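Local coordinates for glycosyl hydrolases family 31 family protein (Aspergillus niger, PDB 6DRU), which removes alpha-xylose from the non-reducing terminal glucose of xyloglucan oligosaccharides as a retaining-type family 31 alpha-xylosidase, at residues R648-P653 with W662-P667; Y252-L257 with N572-Y577. One frame throughout, in Å; residues are numbered along the deposited sequence.

Contact 1 (R648-P653 with W662-P667); sequences RLLVSP and WPVYLP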
ATOM      1  N   ARG A 648      47.382 -25.401 -10.120  1.00 73.12           N
ATOM      2  CA  ARG A 648      48.553 -25.489 -10.983  1.00 77.68           C
ATOM      3  C   ARG A 648      48.370 -24.884 -12.368  1.00 79.50           C
ATOM      4  O   ARG A 648      49.356 -24.437 -12.954  1.00 74.91           O
ATOM      5  CB  ARG A 648      48.991 -26.954 -11.144  1.00 68.19           C
ATOM      6  CG  ARG A 648      49.236 -27.679  -9.830  1.00 69.97           C
ATOM      7  CD  ARG A 648      50.611 -27.357  -9.264  1.00 70.56           C
ATOM      8  NE  ARG A 648      50.794 -27.893  -7.916  1.00 74.90           N
ATOM      9  CZ  ARG A 648      51.554 -28.945  -7.627  1.00 82.64           C
ATOM     10  NH1 ARG A 648      52.212 -29.575  -8.590  1.00 81.93           N
ATOM     11  NH2 ARG A 648      51.663 -29.364  -6.373  1.00 84.97           N
ATOM     12  N   LEU A 649      47.153 -24.841 -12.902  1.00 69.74           N
ATOM     13  CA  LEU A 649      46.931 -24.400 -14.273  1.00 58.43           C
ATOM     14  C   LEU A 649      46.521 -22.934 -14.309  1.00 64.93           C
ATOM     15  O   LEU A 649      45.705 -22.488 -13.499  1.00 79.50           O
ATOM     16  CB  LEU A 649      45.857 -25.255 -14.948  1.00 59.58           C
ATOM     17  CG  LEU A 649      46.227 -26.716 -15.211  1.00 63.12           C
ATOM     18  CD1 LEU A 649      45.049 -27.467 -15.804  1.00 54.51           C
ATOM     19  CD2 LEU A 649      47.432 -26.801 -16.132  1.00 63.71           C
ATOM     20  N   LEU A 650      47.094 -22.186 -15.252  1.00 57.31           N
ATOM     21  CA  LEU A 650      46.701 -20.809 -15.527  1.00 52.17           C
ATOM     22  C   LEU A 650      46.142 -20.747 -16.942  1.00 62.74           C
ATOM     23  O   LEU A 650      46.852 -21.050 -17.905  1.00 70.26           O
ATOM     24  CB  LEU A 650      47.882 -19.851 -15.369  1.00 53.58           C
ATOM     25  CG  LEU A 650      47.619 -18.404 -15.789  1.00 63.07           C
ATOM     26  CD1 LEU A 650      46.928 -17.643 -14.669  1.00 61.59           C
ATOM     27  CD2 LEU A 650      48.907 -17.707 -16.197  1.00 55.84           C
ATOM     28  N   VAL A 651      44.882 -20.334 -17.066  1.00 66.75           N
ATOM     29  CA  VAL A 651      44.153 -20.378 -18.328  1.00 64.18           C
ATOM     30  C   VAL A 651      43.830 -18.958 -18.772  1.00 62.06           C
ATOM     31  O   VAL A 651      43.563 -18.084 -17.941  1.00 64.39           O
ATOM     32  CB  VAL A 651      42.864 -21.219 -18.194  1.00 60.33           C
ATOM     33  CG1 VAL A 651      42.156 -21.349 -19.536  1.00 61.12           C
ATOM     34  CG2 VAL A 651      43.182 -22.592 -17.615  1.00 50.76           C
ATOM     35  N   SER A 652      43.860 -18.733 -20.087  1.00 58.57           N
ATOM     36  CA  SER A 652      43.485 -17.445 -20.671  1.00 66.00           C
ATOM     37  C   SER A 652      42.956 -17.701 -22.076  1.00 72.30           C
ATOM     38  O   SER A 652      43.736 -17.942 -23.011  1.00 71.06           O
ATOM     39  CB  SER A 652      44.657 -16.470 -20.699  1.00 62.29           C
ATOM     40  OG  SER A 652      44.298 -15.262 -21.348  1.00 63.74           O
ATOM     41  N   PRO A 653      41.638 -17.660 -22.267  1.00 77.20           N
ATOM     42  CA  PRO A 653      41.074 -17.973 -23.585  1.00 67.53           C
ATOM     43  C   PRO A 653      41.344 -16.871 -24.597  1.00 66.55           C
ATOM     44  O   PRO A 653      41.490 -15.696 -24.253  1.00 67.94           O
ATOM     45  CB  PRO A 653      39.570 -18.108 -23.310  1.00 54.94           C
ATOM     46  CG  PRO A 653      39.440 -18.206 -21.821  1.00 57.03           C
ATOM     47  CD  PRO A 653      40.592 -17.447 -21.257  1.00 71.26           C
ATOM     48  N   TRP A 662      48.996 -14.503 -28.515  1.00 78.77           N
ATOM     49  CA  TRP A 662      48.110 -14.038 -27.461  1.00 67.82           C
ATOM     50  C   TRP A 662      48.936 -13.514 -26.294  1.00 67.84           C
ATOM     51  O   TRP A 662      49.878 -14.193 -25.847  1.00 65.76           O
ATOM     52  CB  TRP A 662      47.168 -15.154 -26.994  1.00 59.55           C
ATOM     53  CG  TRP A 662      45.995 -14.629 -26.238  1.00 66.48           C
ATOM     54  CD1 TRP A 662      45.741 -14.779 -24.908  1.00 66.84           C
ATOM     55  CD2 TRP A 662      44.925 -13.837 -26.767  1.00 65.95           C
ATOM     56  NE1 TRP A 662      44.568 -14.143 -24.578  1.00 70.10           N
ATOM     57  CE2 TRP A 662      44.049 -13.555 -25.702  1.00 64.06           C
ATOM     58  CE3 TRP A 662      44.619 -13.346 -28.040  1.00 66.34           C
ATOM     59  CZ2 TRP A 662      42.888 -12.804 -25.870  1.00 65.04           C
ATOM     60  CZ3 TRP A 662      43.466 -12.600 -28.205  1.00 66.50           C
ATOM     61  CH2 TRP A 662      42.615 -12.337 -27.126  1.00 68.13           C
ATOM     62  N   PRO A 663      48.624 -12.324 -25.769  1.00 65.92           N
ATOM     63  CA  PRO A 663      49.387 -11.795 -24.632  1.00 67.27           C
ATOM     64  C   PRO A 663      48.813 -12.246 -23.299  1.00 66.41           C
ATOM     65  O   PRO A 663      47.692 -11.873 -22.939  1.00 76.45           O
ATOM     66  CB  PRO A 663      49.273 -10.278 -24.816  1.00 62.58           C
ATOM     67  CG  PRO A 663      47.984 -10.074 -25.605  1.00 67.82           C
ATOM     68  CD  PRO A 663      47.544 -11.410 -26.174  1.00 65.90           C
ATOM     69  N   VAL A 664      49.575 -13.043 -22.557  1.00 61.71           N
ATOM     70  CA  VAL A 664      49.154 -13.572 -21.264  1.00 70.28           C
ATOM     71  C   VAL A 664      50.029 -12.958 -20.184  1.00 74.78           C
ATOM     72  O   VAL A 664      51.261 -12.946 -20.307  1.00 86.10           O
ATOM     73  CB  VAL A 664      49.240 -15.108 -21.230  1.00 61.33           C
ATOM     74  CG1 VAL A 664      48.851 -15.627 -19.856  1.00 52.99           C
ATOM     75  CG2 VAL A 664      48.359 -15.712 -22.312  1.00 56.60           C
ATOM     76  N   TYR A 665      49.401 -12.449 -19.129  1.00 69.36           N
ATOM     77  CA  TYR A 665      50.130 -11.941 -17.976  1.00 72.92           C
ATOM     78  C   TYR A 665      50.414 -13.085 -17.011  1.00 69.48           C
ATOM     79  O   TYR A 665      49.486 -13.674 -16.446  1.00 69.19           O
ATOM     80  CB  TYR A 665      49.358 -10.832 -17.262  1.00 72.96           C
ATOM     81  CG  TYR A 665      50.072 -10.357 -16.020  1.00 71.91           C
ATOM     82  CD1 TYR A 665      51.184  -9.532 -16.115  1.00 72.43           C
ATOM     83  CD2 TYR A 665      49.651 -10.747 -14.756  1.00 71.64           C
ATOM     84  CE1 TYR A 665      51.851  -9.102 -14.990  1.00 74.63           C
ATOM     85  CE2 TYR A 665      50.312 -10.319 -13.622  1.00 72.44           C
ATOM     86  CZ  TYR A 665      51.413  -9.495 -13.748  1.00 76.48           C
ATOM     87  OH  TYR A 665      52.082  -9.060 -12.630  1.00 78.97           O
ATOM     88  N   LEU A 666      51.695 -13.398 -16.825  1.00 78.20           N
ATOM     89  CA  LEU A 666      52.102 -14.398 -15.849  1.00 76.64           C
ATOM     90  C   LEU A 666      52.326 -13.706 -14.513  1.00 83.05           C
ATOM     91  O   LEU A 666      53.236 -12.868 -14.409  1.00 71.77           O
ATOM     92  CB  LEU A 666      53.367 -15.106 -16.302  1.00 69.99           C
ATOM     93  CG  LEU A 666      53.254 -15.785 -17.663  1.00 78.24           C
ATOM     94  CD1 LEU A 666      54.625 -16.175 -18.168  1.00 73.04           C
ATOM     95  CD2 LEU A 666      52.341 -16.997 -17.581  1.00 71.14           C
ATOM     96  N   PRO A 667      51.533 -13.995 -13.485  1.00 83.60           N
ATOM     97  CA  PRO A 667      51.715 -13.312 -12.201  1.00 78.86           C
ATOM     98  C   PRO A 667      53.011 -13.727 -11.522  1.00 82.60           C
ATOM     99  O   PRO A 667      53.607 -14.765 -11.817  1.00 74.50           O
ATOM    100  CB  PRO A 667      50.494 -13.755 -11.383  1.00 66.43           C
ATOM    101  CG  PRO A 667      49.531 -14.330 -12.387  1.00 70.15           C
ATOM    102  CD  PRO A 667      50.381 -14.908 -13.466  1.00 66.78           C
TER

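Contact 2 (Y252-L257 with N572-Y577); sequences YIQSKL and NEPWSY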
ATOM      1  N   TYR A 252      32.837 -35.352 -20.934  1.00 61.02           N
ATOM      2  CA  TYR A 252      32.300 -34.529 -22.009  1.00 64.25           C
ATOM      3  C   TYR A 252      30.780 -34.618 -22.020  1.00 63.06           C
ATOM      4  O   TYR A 252      30.217 -35.715 -22.077  1.00 68.77           O
ATOM      5  CB  TYR A 252      32.873 -34.974 -23.353  1.00 50.37           C
ATOM      6  CG  TYR A 252      32.307 -34.242 -24.547  1.00 49.59           C
ATOM      7  CD1 TYR A 252      32.666 -32.929 -24.818  1.00 43.48           C
ATOM      8  CD2 TYR A 252      31.425 -34.874 -25.414  1.00 55.56           C
ATOM      9  CE1 TYR A 252      32.152 -32.259 -25.913  1.00 43.34           C
ATOM     10  CE2 TYR A 252      30.907 -34.215 -26.512  1.00 55.01           C
ATOM     11  CZ  TYR A 252      31.273 -32.909 -26.758  1.00 55.77           C
ATOM     12  OH  TYR A 252      30.757 -32.253 -27.852  1.00 54.68           O
ATOM     13  N   ILE A 253      30.124 -33.464 -21.967  1.00 51.19           N
ATOM     14  CA  ILE A 253      28.670 -33.380 -21.893  1.00 58.83           C
ATOM     15  C   ILE A 253      28.162 -32.851 -23.228  1.00 60.80           C
ATOM     16  O   ILE A 253      28.411 -31.694 -23.589  1.00 55.13           O
ATOM     17  CB  ILE A 253      28.211 -32.495 -20.728  1.00 60.45           C
ATOM     18  CG1 ILE A 253      28.658 -33.104 -19.397  1.00 52.37           C
ATOM     19  CG2 ILE A 253      26.701 -32.315 -20.756  1.00 53.15           C
ATOM     20  CD1 ILE A 253      28.638 -32.132 -18.244  1.00 47.89           C
ATOM     21  N   GLN A 254      27.442 -33.698 -23.959  1.00 60.61           N
ATOM     22  CA  GLN A 254      26.891 -33.342 -25.260  1.00 59.63           C
ATOM     23  C   GLN A 254      25.462 -32.838 -25.097  1.00 64.78           C
ATOM     24  O   GLN A 254      24.645 -33.477 -24.428  1.00 74.13           O
ATOM     25  CB  GLN A 254      26.921 -34.543 -26.204  1.00 61.70           C
ATOM     26  CG  GLN A 254      26.368 -34.261 -27.590  1.00 61.09           C
ATOM     27  CD  GLN A 254      27.203 -33.254 -28.353  1.00 65.40           C
ATOM     28  OE1 GLN A 254      28.434 -33.284 -28.303  1.00 63.94           O
ATOM     29  NE2 GLN A 254      26.539 -32.351 -29.063  1.00 64.93           N
ATOM     30  N   SER A 255      25.166 -31.697 -25.711  1.00 66.02           N
ATOM     31  CA  SER A 255      23.831 -31.123 -25.640  1.00 58.82           C
ATOM     32  C   SER A 255      23.648 -30.157 -26.798  1.00 64.15           C
ATOM     33  O   SER A 255      24.620 -29.698 -27.406  1.00 70.27           O
ATOM     34  CB  SER A 255      23.596 -30.406 -24.306  1.00 56.02           C
ATOM     35  OG  SER A 255      22.328 -29.773 -24.285  1.00 56.89           O
ATOM     36  N   LYS A 256      22.387 -29.860 -27.094  1.00 59.10           N
ATOM     37  CA  LYS A 256      22.027 -28.857 -28.088  1.00 61.46           C
ATOM     38  C   LYS A 256      20.530 -28.604 -27.981  1.00 63.39           C
ATOM     39  O   LYS A 256      19.817 -29.275 -27.231  1.00 65.06           O
ATOM     40  CB  LYS A 256      22.396 -29.286 -29.510  1.00 55.75           C
ATOM     41  CG  LYS A 256      21.448 -30.303 -30.119  1.00 60.10           C
ATOM     42  CD  LYS A 256      21.619 -30.365 -31.626  1.00 62.17           C
ATOM     43  CE  LYS A 256      20.485 -31.131 -32.282  1.00 59.20           C
ATOM     44  NZ  LYS A 256      20.515 -30.995 -33.765  1.00 61.29           N
ATOM     45  N   LEU A 257      20.062 -27.628 -28.750  1.00 57.78           N
ATOM     46  CA  LEU A 257      18.639 -27.342 -28.887  1.00 57.99           C
ATOM     47  C   LEU A 257      18.248 -27.701 -30.319  1.00 61.22           C
ATOM     48  O   LEU A 257      18.496 -26.924 -31.245  1.00 67.77           O
ATOM     49  CB  LEU A 257      18.338 -25.879 -28.563  1.00 56.35           C
ATOM     50  CG  LEU A 257      16.894 -25.414 -28.318  1.00 53.09           C
ATOM     51  CD1 LEU A 257      16.888 -23.973 -27.842  1.00 54.95           C
ATOM     52  CD2 LEU A 257      15.996 -25.549 -29.541  1.00 44.31           C
ATOM     53  N   ASN A 572      25.327 -29.813 -33.527  1.00 66.72           N
ATOM     54  CA  ASN A 572      26.313 -29.254 -32.605  1.00 66.60           C
ATOM     55  C   ASN A 572      27.263 -30.339 -32.105  1.00 65.83           C
ATOM     56  O   ASN A 572      27.732 -30.279 -30.962  1.00 65.55           O
ATOM     57  CB  ASN A 572      25.613 -28.558 -31.423  1.00 66.65           C
ATOM     58  CG  ASN A 572      26.571 -27.757 -30.553  1.00 69.87           C
ATOM     59  OD1 ASN A 572      27.197 -26.802 -31.012  1.00 69.67           O
ATOM     60  ND2 ASN A 572      26.687 -28.148 -29.289  1.00 61.54           N
ATOM     61  N   GLU A 573      27.554 -31.325 -32.939  1.00 73.47           N
ATOM     62  CA  GLU A 573      28.376 -32.469 -32.583  1.00 70.76           C
ATOM     63  C   GLU A 573      29.835 -32.199 -32.925  1.00 67.54           C
ATOM     64  O   GLU A 573      30.139 -31.338 -33.756  1.00 65.80           O
ATOM     65  CB  GLU A 573      27.880 -33.716 -33.316  1.00 69.90           C
ATOM     66  CG  GLU A 573      26.541 -34.263 -32.815  1.00 68.24           C
ATOM     67  CD  GLU A 573      25.366 -33.351 -33.134  1.00 75.49           C
ATOM     68  OE1 GLU A 573      24.865 -32.676 -32.210  1.00 72.46           O
ATOM     69  OE2 GLU A 573      24.954 -33.297 -34.312  1.00 81.19           O
ATOM     70  N   PRO A 574      30.773 -32.914 -32.291  1.00 63.37           N
ATOM     71  CA  PRO A 574      32.198 -32.651 -32.553  1.00 68.06           C
ATOM     72  C   PRO A 574      32.615 -32.868 -34.001  1.00 69.68           C
ATOM     73  O   PRO A 574      33.704 -32.418 -34.382  1.00 75.97           O
ATOM     74  CB  PRO A 574      32.919 -33.631 -31.613  1.00 53.42           C
ATOM     75  CG  PRO A 574      31.891 -34.637 -31.223  1.00 55.47           C
ATOM     76  CD  PRO A 574      30.588 -33.912 -31.225  1.00 60.77           C
ATOM     77  N   TRP A 575      31.795 -33.529 -34.814  1.00 60.04           N
ATOM     78  CA  TRP A 575      32.078 -33.730 -36.228  1.00 55.44           C
ATOM     79  C   TRP A 575      31.260 -32.814 -37.129  1.00 57.41           C
ATOM     80  O   TRP A 575      31.247 -33.012 -38.347  1.00 67.75           O
ATOM     81  CB  TRP A 575      31.822 -35.189 -36.608  1.00 45.22           C
ATOM     82  CG  TRP A 575      30.499 -35.682 -36.135  1.00 57.55           C
ATOM     83  CD1 TRP A 575      29.298 -35.541 -36.764  1.00 62.43           C
ATOM     84  CD2 TRP A 575      30.237 -36.401 -34.925  1.00 66.39           C
ATOM     85  NE1 TRP A 575      28.303 -36.124 -36.019  1.00 62.76           N
ATOM     86  CE2 TRP A 575      28.854 -36.662 -34.885  1.00 63.76           C
ATOM     87  CE3 TRP A 575      31.039 -36.851 -33.871  1.00 60.69           C
ATOM     88  CZ2 TRP A 575      28.253 -37.351 -33.834  1.00 60.25           C
ATOM     89  CZ3 TRP A 575      30.441 -37.536 -32.828  1.00 64.83           C
ATOM     90  CH2 TRP A 575      29.062 -37.780 -32.816  1.00 62.80           C
ATOM     91  N   SER A 576      30.577 -31.823 -36.563  1.00 62.01           N
ATOM     92  CA  SER A 576      29.663 -30.975 -37.315  1.00 64.55           C
ATOM     93  C   SER A 576      30.253 -29.612 -37.655  1.00 60.79           C
ATOM     94  O   SER A 576      29.521 -28.735 -38.126  1.00 68.35           O
ATOM     95  CB  SER A 576      28.356 -30.800 -36.538  1.00 63.80           C
ATOM     96  OG  SER A 576      27.787 -32.055 -36.207  1.00 60.29           O
ATOM     97  N   TYR A 577      31.551 -29.411 -37.436  1.00 59.57           N
ATOM     98  CA  TYR A 577      32.173 -28.102 -37.606  1.00 67.29           C
ATOM     99  C   TYR A 577      33.286 -28.129 -38.645  1.00 71.55           C
ATOM    100  O   TYR A 577      34.252 -27.370 -38.551  1.00 69.11           O
ATOM    101  CB  TYR A 577      32.700 -27.583 -36.268  1.00 63.54           C
ATOM    102  CG  TYR A 577      31.601 -27.206 -35.305  1.00 66.35           C
ATOM    103  CD1 TYR A 577      30.983 -28.167 -34.515  1.00 68.01           C
ATOM    104  CD2 TYR A 577      31.174 -25.890 -35.194  1.00 64.08           C
ATOM    105  CE1 TYR A 577      29.973 -27.827 -33.638  1.00 71.05           C
ATOM    106  CE2 TYR A 577      30.166 -25.541 -34.319  1.00 67.92           C
ATOM    107  CZ  TYR A 577      29.569 -26.512 -33.544  1.00 71.09           C
ATOM    108  OH  TYR A 577      28.564 -26.168 -32.672  1.00 76.90           O
TER
HETATM  109  O   HOH W   1      30.651 -30.403 -29.927  1.00 60.54           O

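Contact 1 (R648-P653 with W662-P667)
Leu650 and Ser652 meet Leu666, Val664 and Trp662 where two antiparallel beta sheets of the C-terminal beta domain of this family 31 hydrolase pack on each other. Strand 649-651 belongs to one sheet, next to strands 643-645 and 703-705; strand 661-666 pairs with 690-695 in the other. The two short strand axes come within 9.2 Å at closest approach with their directions 139° from each other, so the segments join face to face through side chains, not as neighbours in one sheet.

Most of the apolar contact passes through a single methyl. With chi1 at 173°, CG of Leu650 lies opposite its own backbone N, and the CD2 branch reaches the second strand. CD2 of Leu650 meets CD2 of Leu666 at 3.8 Å; the two side chains approach at a slant. The same methyl also touches CG1 of Val664 and CD of Pro667, each at 4.2 Å. Leu666 starts along a different line: its CB is not aimed at the other segment, and only the end of the side chain closes in. Phe704 of strand 703-705 packs against both Val664 and Leu666, while Met644 touches Leu650; both extend the apolar layer around the contact.

Farther along, the layer turns polar. CB of Ser652 rests 4.1 Å from CG2 of Val664, the branch beside the valine's backbone N, and the serine hydroxyl lies at the edge of the indole, near the ring plane. CD of Pro663 covers one indole face, offset toward the rim, and an N-acetylglucosamine of an attached glycan also touches Trp662. The indole N-H is given to the hydroxyl in a weak, bent bond, NE1 of Trp662 to OG of Ser652, 3.4 Å.

Contact 2 (Y252-L257 with N572-Y577)
CG of Gln254 stands opposite its backbone N (chi1 -180°) and the chain then bends at chi2 (65°), swinging the amide toward Asn572, whose own chi1 of -170° carries its amide to the backbone of Ser255. Two bonds result. NE2 of Gln254 reaches O of Asn572 at 3.1 Å; the bond is nearly straight at the hydrogen and lies in the glutamine amide plane, but the donor sits above the carbonyl plane of Asn572. In return, ND2 of Asn572 donates to O of Ser255 at 3.2 Å, almost head-on to that carbonyl, and also bonds Thr556.

The glutamine amide is held at both ends, because OH of Tyr252 donates to OE1 of Gln254 at 2.6 Å. A water bridges the same hydroxyl to O of Asn572. CD of Pro574, in the type I turn Glu573-Ser576, lies beside OE1 of Gln254 at 3.7 Å. CB of Lys256 packs on CB of Asn572 at 3.8 Å, and the amine of Lys256 bonds OG1 of Thr569 and O of Cys570. OE1 of Glu573 takes the backbone N of Asn572 at 3.2 Å; OH of Tyr259 bonds both this OE1 and NE2 of Gln254.

The amide oxygen of Gln254 accepts and its nitrogen donates, consistent with the modelled orientation of this buried amide, and neutral hydrogen bonds tie the 572-577 loop to the segment running on to Leu257 in the xylose pocket.

Overall arrangement
Both segments of contact 2 precede those of contact 1 along the chain, and the two lie in different domains: 252-257 with 572-577 in the TIM barrel, 648-653 with 662-667 in the C-terminal domain. Their centres are about 27 Å apart and their nearest atoms about 15 Å, so the contacts do not meet. Contact 2 joins barrel strand 252-254 to the loop ahead of helix 582-594, more than 300 residues later, near the xylose pocket. Contact 1 spans only a short chain interval and joins two sheets away from that pocket. Thus one ties late barrel sequence to its first strand, while the other packs the domain that follows.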